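Local structure of geranyltranstransferase (Campylobacter jejuni, 3NPK) at residues A[152-157]-A[172-177]. The protein probably catalyses the condensation of geranyl diphosphate with isopentenyl diphosphate to farnesyl diphosphate in isoprenoid biosynthesis. Sequence-based numbering, arbitrary orientation.
Sequences AIDCFF and THKTAR
Asp154 and Lys174 join the two helices through one salt bridge, in which Lys174 NZ donates to Asp154 OD2 over 2.5 Å, short enough that the exact length deserves caution. The bridge uses a single carboxylate oxygen: OD1 of Asp154 stays 4.5 Å from NZ of Lys174. CE-NZ-OD2 is about 113°, but the bond is wide at the carboxylate, with CG-OD2-NZ near 146°. With CG of Lys174 anti to the backbone N (chi1 -178°) and the chain extended beyond it, NZ is carried across to the carboxylate between backbones whose CA atoms are 7.8 Å apart. The lysine's end crosses the aspartate obliquely, and CE of Lys174, 3.4 Å from OD2 of Asp154, flanks the ion pair.

Apolar contact is slight: CD of Lys174 lies 3.9 Å from CB of Asp154.

In sequence, Asp154 ends the GQxxD motif of trans-prenyltransferases, and Lys174 with Thr175 forms their Lys-Thr motif. In relatives this lysine contacts the allylic diphosphate, and the bridge is consistent with Asp154 orienting it. The bound pyrophosphate, about 9 Å from the Lys174 side chain, probably occupies the isopentenyl diphosphate site instead, so the gap does not contradict that role. A wider pi-type turn at 172-176 interrupts the regular helix here, Arg177 N bonding to Thr172 O at 2.9 Å. One turn along, Arg177 lays its guanidinium over His173, whose NE2 sits 3.4 Å above the guanidinium plane.

Lys174 also touches Gln151, and Asp154 packs on Leu170. The bridge thus ties the end of helix 147-156 to the middle of helix 164-189; helix 194-220 receives Thr172, Thr175 and Arg177, while Phe156 and Phe157 meet aromatic rings of the second subunit.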
loop_
_atom_site.group_PDB
_atom_site.type_symbol
_atom_site.label_atom_id
_atom_site.label_comp_id
_atom_site.label_asym_id
_atom_site.label_seq_id
_atom_site.Cartn_x
_atom_site.Cartn_y
_atom_site.Cartn_z
ATOM N N ALA A 152 -4.792 -8.347 12.128
ATOM C CA ALA A 152 -4.426 -9.769 12.164
ATOM C C ALA A 152 -4.706 -10.350 13.550
ATOM O O ALA A 152 -5.234 -11.464 13.688
ATOM C CB ALA A 152 -2.947 -9.963 11.787
ATOM N N ILE A 153 -4.344 -9.593 14.582
ATOM C CA ILE A 153 -4.605 -10.032 15.947
ATOM C C ILE A 153 -6.114 -10.116 16.211
ATOM O O ILE A 153 -6.608 -11.104 16.769
ATOM C CB ILE A 153 -3.898 -9.103 16.943
ATOM C CG1 ILE A 153 -2.395 -9.384 16.886
ATOM C CG2 ILE A 153 -4.437 -9.285 18.378
ATOM C CD1 ILE A 153 -1.531 -8.391 17.669
ATOM N N ASP A 154 -6.854 -9.090 15.803
ATOM C CA ASP A 154 -8.311 -9.086 15.995
ATOM C C ASP A 154 -8.963 -10.326 15.358
ATOM O O ASP A 154 -9.792 -11.017 15.984
ATOM C CB ASP A 154 -8.906 -7.810 15.400
ATOM C CG ASP A 154 -10.289 -7.469 15.957
ATOM O OD1 ASP A 154 -10.621 -7.846 17.100
ATOM O OD2 ASP A 154 -11.043 -6.803 15.235
ATOM N N CYS A 155 -8.572 -10.623 14.123
ATOM C CA CYS A 155 -9.129 -11.781 13.434
ATOM C C CYS A 155 -8.719 -13.093 14.088
ATOM O O CYS A 155 -9.563 -13.967 14.329
ATOM C CB CYS A 155 -8.700 -11.791 11.972
ATOM S SG CYS A 155 -9.449 -10.450 11.032
ATOM N N PHE A 156 -7.435 -13.247 14.397
ATOM C CA PHE A 156 -7.002 -14.526 14.938
ATOM C C PHE A 156 -7.562 -14.803 16.328
ATOM O O PHE A 156 -7.883 -15.954 16.644
ATOM C CB PHE A 156 -5.482 -14.644 14.955
ATOM C CG PHE A 156 -5.009 -15.988 15.417
ATOM C CD1 PHE A 156 -5.054 -17.072 14.559
ATOM C CD2 PHE A 156 -4.568 -16.181 16.717
ATOM C CE1 PHE A 156 -4.647 -18.331 14.978
ATOM C CE2 PHE A 156 -4.147 -17.446 17.154
ATOM C CZ PHE A 156 -4.187 -18.517 16.274
ATOM N N PHE A 157 -7.686 -13.769 17.158
ATOM C CA PHE A 157 -8.098 -13.976 18.546
ATOM C C PHE A 157 -9.584 -13.703 18.784
ATOM O O PHE A 157 -10.044 -13.677 19.924
ATOM C CB PHE A 157 -7.218 -13.151 19.511
ATOM C CG PHE A 157 -5.782 -13.602 19.550
ATOM C CD1 PHE A 157 -5.398 -14.649 20.382
ATOM C CD2 PHE A 157 -4.810 -12.984 18.767
ATOM C CE1 PHE A 157 -4.073 -15.081 20.433
ATOM C CE2 PHE A 157 -3.488 -13.400 18.822
ATOM C CZ PHE A 157 -3.112 -14.455 19.647
ATOM N N THR A 172 -4.934 -0.603 20.267
ATOM C CA THR A 172 -4.001 0.478 20.010
ATOM C C THR A 172 -3.428 0.341 18.607
ATOM O O THR A 172 -3.238 1.343 17.924
ATOM C CB THR A 172 -2.899 0.571 21.065
ATOM O OG1 THR A 172 -3.506 0.763 22.335
ATOM C CG2 THR A 172 -2.063 1.825 20.817
ATOM N N HIS A 173 -3.185 -0.886 18.156
ATOM C CA HIS A 173 -2.613 -1.074 16.833
ATOM C C HIS A 173 -3.680 -0.989 15.750
ATOM O O HIS A 173 -3.463 -0.347 14.711
ATOM C CB HIS A 173 -1.816 -2.391 16.761
ATOM C CG HIS A 173 -0.514 -2.322 17.495
ATOM N ND1 HIS A 173 -0.433 -2.392 18.872
ATOM C CD2 HIS A 173 0.755 -2.154 17.051
ATOM C CE1 HIS A 173 0.832 -2.271 19.241
ATOM N NE2 HIS A 173 1.575 -2.134 18.155
ATOM N N LYS A 174 -4.824 -1.643 15.982
ATOM C CA LYS A 174 -5.855 -1.738 14.957
ATOM C C LYS A 174 -6.456 -0.379 14.588
ATOM O O LYS A 174 -6.632 -0.075 13.401
ATOM C CB LYS A 174 -6.962 -2.696 15.401
ATOM C CG LYS A 174 -8.047 -2.863 14.355
ATOM C CD LYS A 174 -9.064 -3.927 14.741
ATOM C CE LYS A 174 -10.104 -4.008 13.635
ATOM N NZ LYS A 174 -11.369 -4.645 14.044
ATOM N N THR A 175 -6.771 0.443 15.588
ATOM C CA THR A 175 -7.390 1.743 15.302
ATOM C C THR A 175 -6.673 2.955 15.854
ATOM O O THR A 175 -6.688 4.024 15.217
ATOM C CB THR A 175 -8.840 1.809 15.763
ATOM O OG1 THR A 175 -8.897 1.490 17.145
ATOM C CG2 THR A 175 -9.684 0.779 15.028
ATOM N N ALA A 176 -6.032 2.835 17.015
ATOM C CA ALA A 176 -5.511 4.058 17.633
ATOM C C ALA A 176 -4.311 4.625 16.880
ATOM O O ALA A 176 -4.159 5.836 16.788
ATOM C CB ALA A 176 -5.153 3.842 19.098
ATOM N N ARG A 177 -3.450 3.760 16.349
ATOM C CA ARG A 177 -2.243 4.274 15.708
ATOM C C ARG A 177 -2.540 5.122 14.476
ATOM O O ARG A 177 -1.876 6.119 14.250
ATOM C CB ARG A 177 -1.218 3.163 15.431
ATOM C CG ARG A 177 -0.387 2.840 16.698
ATOM C CD ARG A 177 0.785 1.913 16.450
ATOM N NE ARG A 177 1.502 1.676 17.700
ATOM C CZ ARG A 177 2.682 1.071 17.800
ATOM N NH1 ARG A 177 3.302 0.614 16.724
ATOM N NH2 ARG A 177 3.241 0.939 18.993
#